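Local coordinates for protein anaphase-promoting complex subunit cut9 (Schizosaccharomyces pombe, PDB 2XPI) that forms part of the anaphase-promoting complex, a ubiquitin ligase that controls mitosis and G1, dimerising through its early TPR repeats and binding hcn1 through later ones, at residues 440-445 with 472-477; 463-468 with 479-484; 53-58 with 120-125. All coordinates share one frame; numbering follows the deposited sequence.

Interaction 1: 440-445 with 472-477; sequences THLPYL and QYDPLL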
loop_
_atom_site.group_PDB
_atom_site.type_symbol
_atom_site.label_atom_id
_atom_site.label_comp_id
_atom_site.label_asym_id
_atom_site.label_seq_id
_atom_site.Cartn_x
_atom_site.Cartn_y
_atom_site.Cartn_z
ATOM N N THR A 440 -24.304 3.987 27.957
ATOM C CA THR A 440 -25.567 3.886 27.247
ATOM C C THR A 440 -26.396 2.815 27.901
ATOM O O THR A 440 -25.868 1.960 28.579
ATOM C CB THR A 440 -25.382 3.661 25.756
ATOM O OG1 THR A 440 -25.636 2.300 25.429
ATOM C CG2 THR A 440 -23.991 4.003 25.367
ATOM N N HIS A 441 -27.703 2.905 27.741
ATOM C CA HIS A 441 -28.614 2.107 28.554
ATOM C C HIS A 441 -29.002 0.770 27.931
ATOM O O HIS A 441 -29.497 -0.115 28.626
ATOM C CB HIS A 441 -29.876 2.894 28.856
ATOM C CG HIS A 441 -30.866 2.879 27.741
ATOM N ND1 HIS A 441 -30.629 3.491 26.531
ATOM C CD2 HIS A 441 -32.096 2.320 27.648
ATOM C CE1 HIS A 441 -31.670 3.307 25.736
ATOM N NE2 HIS A 441 -32.571 2.595 26.389
ATOM N N LEU A 442 -28.758 0.613 26.640
ATOM C CA LEU A 442 -29.202 -0.577 25.941
ATOM C C LEU A 442 -28.520 -1.894 26.327
ATOM O O LEU A 442 -29.195 -2.884 26.513
ATOM C CB LEU A 442 -29.141 -0.366 24.434
ATOM C CG LEU A 442 -30.272 0.469 23.846
ATOM C CD1 LEU A 442 -30.080 0.594 22.366
ATOM C CD2 LEU A 442 -31.610 -0.162 24.144
ATOM N N PRO A 443 -27.182 -1.926 26.428
ATOM C CA PRO A 443 -26.563 -3.179 26.893
ATOM C C PRO A 443 -27.078 -3.729 28.227
ATOM O O PRO A 443 -27.252 -4.932 28.300
ATOM C CB PRO A 443 -25.086 -2.815 26.984
ATOM C CG PRO A 443 -24.912 -1.834 25.843
ATOM C CD PRO A 443 -26.173 -0.970 25.942
ATOM N N TYR A 444 -27.332 -2.905 29.238
ATOM C CA TYR A 444 -27.924 -3.384 30.500
ATOM C C TYR A 444 -29.372 -3.822 30.320
ATOM O O TYR A 444 -29.852 -4.718 31.019
ATOM C CB TYR A 444 -27.925 -2.298 31.563
ATOM C CG TYR A 444 -26.556 -1.951 32.067
ATOM C CD1 TYR A 444 -25.500 -2.814 31.898
ATOM C CD2 TYR A 444 -26.326 -0.753 32.708
ATOM C CE1 TYR A 444 -24.266 -2.501 32.346
ATOM C CE2 TYR A 444 -25.093 -0.427 33.163
ATOM C CZ TYR A 444 -24.061 -1.303 32.986
ATOM O OH TYR A 444 -22.807 -0.961 33.442
ATOM N N LEU A 445 -30.068 -3.150 29.412
ATOM C CA LEU A 445 -31.393 -3.559 29.009
ATOM C C LEU A 445 -31.349 -5.011 28.560
ATOM O O LEU A 445 -32.090 -5.863 29.065
ATOM C CB LEU A 445 -31.871 -2.697 27.853
ATOM C CG LEU A 445 -33.355 -2.396 27.904
ATOM C CD1 LEU A 445 -33.784 -1.508 26.749
ATOM C CD2 LEU A 445 -34.117 -3.702 27.928
ATOM N N GLN A 472 -34.407 6.918 30.895
ATOM C CA GLN A 472 -35.699 6.464 31.397
ATOM C C GLN A 472 -36.857 6.464 30.389
ATOM O O GLN A 472 -37.964 6.059 30.740
ATOM C CB GLN A 472 -36.090 7.213 32.689
ATOM C CG GLN A 472 -35.902 8.744 32.683
ATOM C CD GLN A 472 -34.444 9.157 32.834
ATOM O OE1 GLN A 472 -33.785 9.549 31.858
ATOM N NE2 GLN A 472 -33.924 9.044 34.055
ATOM N N TYR A 473 -36.604 6.880 29.146
ATOM C CA TYR A 473 -37.681 7.026 28.167
ATOM C C TYR A 473 -37.608 6.104 26.938
ATOM O O TYR A 473 -37.784 6.545 25.803
ATOM C CB TYR A 473 -37.802 8.482 27.721
ATOM C CG TYR A 473 -37.971 9.442 28.869
ATOM C CD1 TYR A 473 -39.190 9.569 29.519
ATOM C CD2 TYR A 473 -36.908 10.215 29.309
ATOM C CE1 TYR A 473 -39.342 10.439 30.580
ATOM C CE2 TYR A 473 -37.050 11.089 30.365
ATOM C CZ TYR A 473 -38.264 11.196 30.994
ATOM O OH TYR A 473 -38.395 12.066 32.042
ATOM N N ASP A 474 -37.380 4.820 27.179
ATOM C CA ASP A 474 -37.382 3.827 26.125
ATOM C C ASP A 474 -38.461 2.786 26.449
ATOM O O ASP A 474 -38.410 2.135 27.494
ATOM C CB ASP A 474 -35.991 3.198 26.051
ATOM C CG ASP A 474 -35.928 1.970 25.142
ATOM O OD1 ASP A 474 -36.968 1.507 24.603
ATOM O OD2 ASP A 474 -34.805 1.454 24.973
ATOM N N PRO A 475 -39.447 2.629 25.552
ATOM C CA PRO A 475 -40.638 1.793 25.767
ATOM C C PRO A 475 -40.277 0.360 26.136
ATOM O O PRO A 475 -41.013 -0.283 26.877
ATOM C CB PRO A 475 -41.317 1.774 24.394
ATOM C CG PRO A 475 -40.703 2.862 23.610
ATOM C CD PRO A 475 -39.341 3.112 24.166
ATOM N N LEU A 476 -39.158 -0.130 25.597
ATOM C CA LEU A 476 -38.718 -1.518 25.750
ATOM C C LEU A 476 -38.281 -1.789 27.182
ATOM O O LEU A 476 -38.429 -2.896 27.695
ATOM C CB LEU A 476 -37.532 -1.765 24.829
ATOM C CG LEU A 476 -37.270 -3.174 24.294
ATOM C CD1 LEU A 476 -35.757 -3.370 24.012
ATOM C CD2 LEU A 476 -37.809 -4.254 25.233
ATOM N N LEU A 477 -37.730 -0.764 27.811
ATOM C CA LEU A 477 -37.216 -0.853 29.156
ATOM C C LEU A 477 -38.358 -0.852 30.143
ATOM O O LEU A 477 -38.317 -1.566 31.143
ATOM C CB LEU A 477 -36.324 0.353 29.425
ATOM C CG LEU A 477 -35.862 0.585 30.857
ATOM C CD1 LEU A 477 -34.933 -0.519 31.314
ATOM C CD2 LEU A 477 -35.171 1.920 30.920
#
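His441 and Asp474 join the starts of helices 442-454 and 475-487, the first helices of TPR 11 and TPR 12 and neighbours in the tetratricopeptide superhelix. The polar part is a histidine-carboxylate hydrogen bond: His441 NE2 donates to Asp474 OD2 over 2.9 Å, with an N-H...O angle of 163°. The oxygen lies close to the imidazole plane and accepts through its anti lone pair, while ring and carboxylate planes stand nearly perpendicular, 81° apart. From outside this pair of segments, a basic side chain on the chain of another protein forms a salt bridge to the same OD2, consistent with the binding of hcn1 by this region.

Capping uses the other oxygen. Asp474 is the N-cap of helix 475-487; CG anti to its backbone nitrogen (chi1 170°) turns the carboxylate so that OD1 takes the Leu476 N-H at 2.9 Å, from above the carboxylate plane. Replacing Asp474 with an alanine would probably leave His441 NE2 and the incoming basic group without their shared acceptor, and the first turn of the helix uncapped.

Leucines flank the acid. A methyl of Leu442, CD2, lies against Asp474 OD2 at 3.7 Å. The apolar contacts belong to Leu445, which reaches further along helix 475-487, its CD1 lying 3.9 Å from Leu476 CD1 and 4.1 Å from Leu477 CB.

Interaction 2: 463-468 with 479-484; sequences YLQSSY and NELGVV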
loop_
_atom_site.group_PDB
_atom_site.type_symbol
_atom_site.label_atom_id
_atom_site.label_comp_id
_atom_site.label_asym_id
_atom_site.label_seq_id
_atom_site.Cartn_x
_atom_site.Cartn_y
_atom_site.Cartn_z
ATOM N N TYR A 463 -29.624 -5.116 36.525
ATOM C CA TYR A 463 -29.342 -4.561 35.221
ATOM C C TYR A 463 -30.433 -3.582 34.743
ATOM O O TYR A 463 -30.130 -2.545 34.154
ATOM C CB TYR A 463 -29.162 -5.683 34.208
ATOM C CG TYR A 463 -27.866 -6.460 34.301
ATOM C CD1 TYR A 463 -26.638 -5.865 34.001
ATOM C CD2 TYR A 463 -27.871 -7.798 34.639
ATOM C CE1 TYR A 463 -25.451 -6.591 34.052
ATOM C CE2 TYR A 463 -26.700 -8.529 34.703
ATOM C CZ TYR A 463 -25.495 -7.926 34.402
ATOM O OH TYR A 463 -24.344 -8.687 34.468
ATOM N N LEU A 464 -31.702 -3.886 34.999
ATOM C CA LEU A 464 -32.763 -2.998 34.533
ATOM C C LEU A 464 -32.806 -1.646 35.262
ATOM O O LEU A 464 -32.991 -0.608 34.627
ATOM C CB LEU A 464 -34.126 -3.699 34.551
ATOM C CG LEU A 464 -34.295 -4.810 33.502
ATOM C CD1 LEU A 464 -35.599 -5.532 33.703
ATOM C CD2 LEU A 464 -34.208 -4.291 32.098
ATOM N N GLN A 465 -32.633 -1.645 36.579
ATOM C CA GLN A 465 -32.505 -0.378 37.321
ATOM C C GLN A 465 -31.302 0.409 36.807
ATOM O O GLN A 465 -31.329 1.635 36.718
ATOM C CB GLN A 465 -32.365 -0.621 38.831
ATOM C CG GLN A 465 -33.604 -1.217 39.477
ATOM C CD GLN A 465 -34.836 -0.341 39.286
ATOM O OE1 GLN A 465 -34.746 0.896 39.321
ATOM N NE2 GLN A 465 -36.002 -0.978 39.099
ATOM N N SER A 466 -30.243 -0.315 36.461
ATOM C CA SER A 466 -29.076 0.292 35.848
ATOM C C SER A 466 -29.370 0.996 34.521
ATOM O O SER A 466 -29.006 2.155 34.397
ATOM C CB SER A 466 -27.935 -0.714 35.716
ATOM O OG SER A 466 -27.366 -0.990 36.987
ATOM N N SER A 467 -30.020 0.351 33.538
ATOM C CA SER A 467 -30.359 1.110 32.326
ATOM C C SER A 467 -31.244 2.292 32.653
ATOM O O SER A 467 -31.056 3.391 32.126
ATOM C CB SER A 467 -30.998 0.290 31.194
ATOM O OG SER A 467 -31.285 -1.031 31.588
ATOM N N TYR A 468 -32.221 2.073 33.520
ATOM C CA TYR A 468 -33.166 3.137 33.831
ATOM C C TYR A 468 -32.444 4.370 34.401
ATOM O O TYR A 468 -32.843 5.500 34.137
ATOM C CB TYR A 468 -34.232 2.634 34.803
ATOM C CG TYR A 468 -35.360 3.603 35.044
ATOM C CD1 TYR A 468 -35.384 4.411 36.183
ATOM C CD2 TYR A 468 -36.414 3.706 34.134
ATOM C CE1 TYR A 468 -36.434 5.303 36.410
ATOM C CE2 TYR A 468 -37.461 4.582 34.347
ATOM C CZ TYR A 468 -37.471 5.383 35.487
ATOM O OH TYR A 468 -38.520 6.262 35.681
ATOM N N ASN A 479 -41.389 -1.842 29.450
ATOM C CA ASN A 479 -41.951 -3.170 29.324
ATOM C C ASN A 479 -41.197 -4.179 30.187
ATOM O O ASN A 479 -41.797 -4.931 30.921
ATOM C CB ASN A 479 -41.998 -3.641 27.868
ATOM C CG ASN A 479 -42.573 -5.039 27.744
ATOM O OD1 ASN A 479 -41.856 -6.028 27.860
ATOM N ND2 ASN A 479 -43.874 -5.126 27.553
ATOM N N GLU A 480 -39.873 -4.181 30.107
ATOM C CA GLU A 480 -39.083 -5.142 30.871
ATOM C C GLU A 480 -39.197 -4.939 32.389
ATOM O O GLU A 480 -39.254 -5.901 33.146
ATOM C CB GLU A 480 -37.623 -5.131 30.416
ATOM C CG GLU A 480 -37.446 -5.349 28.927
ATOM C CD GLU A 480 -38.086 -6.642 28.429
ATOM O OE1 GLU A 480 -37.900 -7.687 29.087
ATOM O OE2 GLU A 480 -38.775 -6.621 27.376
ATOM N N LEU A 481 -39.219 -3.697 32.842
ATOM C CA LEU A 481 -39.440 -3.434 34.255
ATOM C C LEU A 481 -40.824 -3.937 34.682
ATOM O O LEU A 481 -41.030 -4.325 35.836
ATOM C CB LEU A 481 -39.334 -1.941 34.532
ATOM C CG LEU A 481 -37.924 -1.395 34.665
ATOM C CD1 LEU A 481 -37.932 0.121 34.491
ATOM C CD2 LEU A 481 -37.347 -1.818 36.012
ATOM N N GLY A 482 -41.763 -3.933 33.736
ATOM C CA GLY A 482 -43.129 -4.341 34.002
ATOM C C GLY A 482 -43.273 -5.845 34.098
ATOM O O GLY A 482 -44.038 -6.344 34.911
ATOM N N VAL A 483 -42.534 -6.567 33.266
ATOM C CA VAL A 483 -42.515 -8.020 33.327
ATOM C C VAL A 483 -41.883 -8.510 34.635
ATOM O O VAL A 483 -42.119 -9.631 35.081
ATOM C CB VAL A 483 -41.758 -8.612 32.131
ATOM C CG1 VAL A 483 -41.535 -10.104 32.326
ATOM C CG2 VAL A 483 -42.538 -8.357 30.859
ATOM N N VAL A 484 -41.093 -7.646 35.253
ATOM C CA VAL A 484 -40.401 -7.979 36.482
ATOM C C VAL A 484 -41.333 -7.732 37.655
ATOM O O VAL A 484 -41.445 -8.562 38.545
ATOM C CB VAL A 484 -39.060 -7.179 36.600
ATOM C CG1 VAL A 484 -38.714 -6.839 38.032
ATOM C CG2 VAL A 484 -37.939 -7.949 35.940
#
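Leu464 and Leu481 carry the packing between helix 457-470, the second helix of TPR 11, and helix 475-487, the first of TPR 12, in the tetratricopeptide superhelix. The two short helical segments run roughly antiparallel, at 148°, with axes 10.4 Å apart, as befits successive helices joined by a brief turn. No hydrogen bond crosses between them; the fit is mostly one of aliphatic branches.

Leu464 points its CB toward the opposing helix, and that carbon already meets Leu481 CD2 at 4.0 Å. CG, set anti to the carbonyl carbon (chi1 -70°), then splits the chain over the backbone of the next helix. One branch, CD1, settles against Glu480 O at 3.7 Å and, a turn further on, touches Val484 CG2 at 4.0 Å. The other branch, CD2, rests on Glu480 CB at 3.9 Å. Leu464 thus spans one turn of its partner, Glu480 to Val484, and also touches Leu477 a turn earlier.

Glu480 offers only the base of its side chain here. Its chain bends at chi2 and carries the carboxylate away from Leu464, past Met449 and Met452 of helix 442-454, to where OE1 is hydrogen-bonded by a polar side chain on the chain of another protein.

Leu481 answers Leu464 from the far helix and works the more solvent-facing side of the seam. Gln465, whose amide has a weak hydrogen bond to Asn461, crosses Leu481 at about a right angle and brings NE2 to 3.5 Å from its CD2. The Tyr468 ring approaches the other methyl obliquely, CD2 of the tyrosine lying 3.9 Å from Leu481 CD1.

Interaction 3: 53-58 with 120-125; sequences ISPMTY and AFWLAQ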
loop_
_atom_site.group_PDB
_atom_site.type_symbol
_atom_site.label_atom_id
_atom_site.label_comp_id
_atom_site.label_asym_id
_atom_site.label_seq_id
_atom_site.Cartn_x
_atom_site.Cartn_y
_atom_site.Cartn_z
ATOM N N ILE A 53 9.381 23.246 9.044
ATOM C CA ILE A 53 10.367 22.696 8.118
ATOM C C ILE A 53 9.911 22.757 6.664
ATOM O O ILE A 53 10.590 22.255 5.786
ATOM C CB ILE A 53 10.556 21.177 8.323
ATOM C CG1 ILE A 53 10.782 20.792 9.767
ATOM C CG2 ILE A 53 11.743 20.661 7.526
ATOM C CD1 ILE A 53 10.902 19.290 9.879
ATOM N N SER A 54 8.732 23.284 6.391
ATOM C CA SER A 54 8.312 23.317 5.006
ATOM C C SER A 54 9.235 24.278 4.217
ATOM O O SER A 54 9.554 25.364 4.696
ATOM C CB SER A 54 6.857 23.747 4.916
ATOM O OG SER A 54 6.452 23.822 3.562
ATOM N N PRO A 55 9.699 23.860 3.030
ATOM C CA PRO A 55 10.424 24.774 2.139
ATOM C C PRO A 55 9.629 26.054 1.914
ATOM O O PRO A 55 10.222 27.110 1.752
ATOM C CB PRO A 55 10.505 24.008 0.820
ATOM C CG PRO A 55 10.309 22.563 1.191
ATOM C CD PRO A 55 9.616 22.489 2.504
ATOM N N MET A 56 8.305 25.964 1.925
ATOM C CA MET A 56 7.461 27.132 1.672
ATOM C C MET A 56 7.614 28.247 2.700
ATOM O O MET A 56 6.922 29.252 2.597
ATOM C CB MET A 56 5.983 26.735 1.578
ATOM C CG MET A 56 5.646 25.867 0.371
ATOM S SD MET A 56 5.986 26.744 -1.168
ATOM C CE MET A 56 4.652 27.943 -1.116
ATOM N N THR A 57 8.490 28.072 3.696
ATOM C CA THR A 57 8.751 29.129 4.687
ATOM C C THR A 57 9.619 30.216 4.068
ATOM O O THR A 57 9.743 31.311 4.612
ATOM C CB THR A 57 9.485 28.633 5.954
ATOM O OG1 THR A 57 10.731 28.030 5.581
ATOM C CG2 THR A 57 8.626 27.638 6.765
ATOM N N TYR A 58 10.227 29.899 2.930
ATOM C CA TYR A 58 11.012 30.863 2.196
ATOM C C TYR A 58 10.123 32.049 1.828
ATOM O O TYR A 58 10.605 33.166 1.660
ATOM C CB TYR A 58 11.590 30.214 0.944
ATOM C CG TYR A 58 10.698 30.322 -0.268
ATOM C CD1 TYR A 58 10.955 31.267 -1.265
ATOM C CD2 TYR A 58 9.602 29.491 -0.423
ATOM C CE1 TYR A 58 10.139 31.373 -2.379
ATOM C CE2 TYR A 58 8.782 29.592 -1.528
ATOM C CZ TYR A 58 9.054 30.532 -2.504
ATOM O OH TYR A 58 8.235 30.624 -3.604
ATOM N N ALA A 120 17.074 15.382 5.360
ATOM C CA ALA A 120 16.956 13.967 5.688
ATOM C C ALA A 120 15.509 13.623 6.018
ATOM O O ALA A 120 14.997 12.582 5.605
ATOM C CB ALA A 120 17.840 13.627 6.863
ATOM N N PHE A 121 14.850 14.485 6.781
ATOM C CA PHE A 121 13.453 14.262 7.102
ATOM C C PHE A 121 12.596 14.131 5.843
ATOM O O PHE A 121 11.852 13.165 5.668
ATOM C CB PHE A 121 12.897 15.410 7.941
ATOM C CG PHE A 121 11.407 15.378 8.072
ATOM C CD1 PHE A 121 10.793 14.486 8.948
ATOM C CD2 PHE A 121 10.611 16.209 7.301
ATOM C CE1 PHE A 121 9.398 14.437 9.069
ATOM C CE2 PHE A 121 9.207 16.168 7.409
ATOM C CZ PHE A 121 8.605 15.274 8.295
ATOM N N TRP A 122 12.697 15.127 4.975
ATOM C CA TRP A 122 11.837 15.190 3.805
ATOM C C TRP A 122 12.125 14.060 2.830
ATOM O O TRP A 122 11.207 13.564 2.158
ATOM C CB TRP A 122 11.939 16.564 3.142
ATOM C CG TRP A 122 11.189 17.614 3.912
ATOM C CD1 TRP A 122 11.716 18.696 4.577
ATOM C CD2 TRP A 122 9.778 17.653 4.135
ATOM N NE1 TRP A 122 10.710 19.415 5.170
ATOM C CE2 TRP A 122 9.510 18.795 4.914
ATOM C CE3 TRP A 122 8.709 16.832 3.747
ATOM C CZ2 TRP A 122 8.209 19.145 5.310
ATOM C CZ3 TRP A 122 7.410 17.184 4.148
ATOM C CH2 TRP A 122 7.180 18.328 4.920
ATOM N N LEU A 123 13.389 13.639 2.776
ATOM C CA LEU A 123 13.777 12.507 1.941
ATOM C C LEU A 123 13.158 11.244 2.528
ATOM O O LEU A 123 12.576 10.422 1.812
ATOM C CB LEU A 123 15.291 12.363 1.904
ATOM C CG LEU A 123 15.926 11.723 0.668
ATOM C CD1 LEU A 123 17.129 10.853 1.033
ATOM C CD2 LEU A 123 14.933 10.946 -0.182
ATOM N N ALA A 124 13.298 11.099 3.844
ATOM C CA ALA A 124 12.670 10.008 4.581
ATOM C C ALA A 124 11.162 9.935 4.310
ATOM O O ALA A 124 10.612 8.840 4.158
ATOM C CB ALA A 124 12.944 10.159 6.068
ATOM N N GLN A 125 10.506 11.095 4.242
ATOM C CA GLN A 125 9.074 11.185 3.959
ATOM C C GLN A 125 8.712 10.491 2.667
ATOM O O GLN A 125 7.722 9.748 2.590
ATOM C CB GLN A 125 8.655 12.637 3.820
ATOM C CG GLN A 125 8.093 13.245 5.070
ATOM C CD GLN A 125 6.707 12.748 5.338
ATOM O OE1 GLN A 125 5.727 13.460 5.129
ATOM N NE2 GLN A 125 6.608 11.505 5.775
#
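Ile53 and Trp122 mark the closest backbone approach, their CA atoms 8.8 Å apart, where a loop with a short 3-10 turn (55-57) lies beside helix 117-129, the first helix of TPR 2, so that side chains must bridge most of the gap. This is a loop laid against the tetratricopeptide superhelix rather than a helix pair.

Trp122 does most of the reaching. With CG anti to its carbonyl carbon (chi1 -76°), the indole extends toward the loop and NE1 donates a hydrogen bond to Ile53 O at 2.9 Å, bent to 147°; the position of NE1 is less certain, since it is modelled too close to the isoleucine. The far end of Ile53 goes to the neighbouring ring: CD1 sits over one face of Phe121, 4.0 Å from its CD2. Phe121 puts CE2 over the centre of an indole face of Trp122, and His92 of helix 83-96 meets the indole edge-to-face. Ser54 contributes its backbone, with CA 4.2 Å from Trp122 CZ2.

Past Ser54 the loop enters the 3-10 turn and meets the second subunit, whose Met56 packs on Ser54, Met56 and Thr57, in keeping with homodimerisation through TPR repeats 1-7. Ser54 opens it with an ST turn, its OG accepting from Met56 N at 3.3 Å, while Ser54 O receives both Thr57 N and, almost in line with the carbonyl bond, Thr57 OG1 at 3.0 Å.

Overall arrangement
Interactions 1 and 2 are neighbouring contacts that share helix 475-487, with successive helices 442-454 and 457-470 on the other side; their centres lie 8 Å apart, and Ser467 from the second packs against His441 and Leu445 of the first. Interaction 1 is wholly buried and built round an acid that caps a helix; interaction 2 is mainly apolar, with no hydrogen bond across, a buried middle and a more exposed rim at Gln465. Each sends an acidic side chain to the chain of another protein. Interaction 3 lies on the opposite side of the chain's centre, about 53 Å from interaction 1 between centres, and is mixed: aromatic rings and a peptide carbonyl join a loop to a helix beside the second subunit.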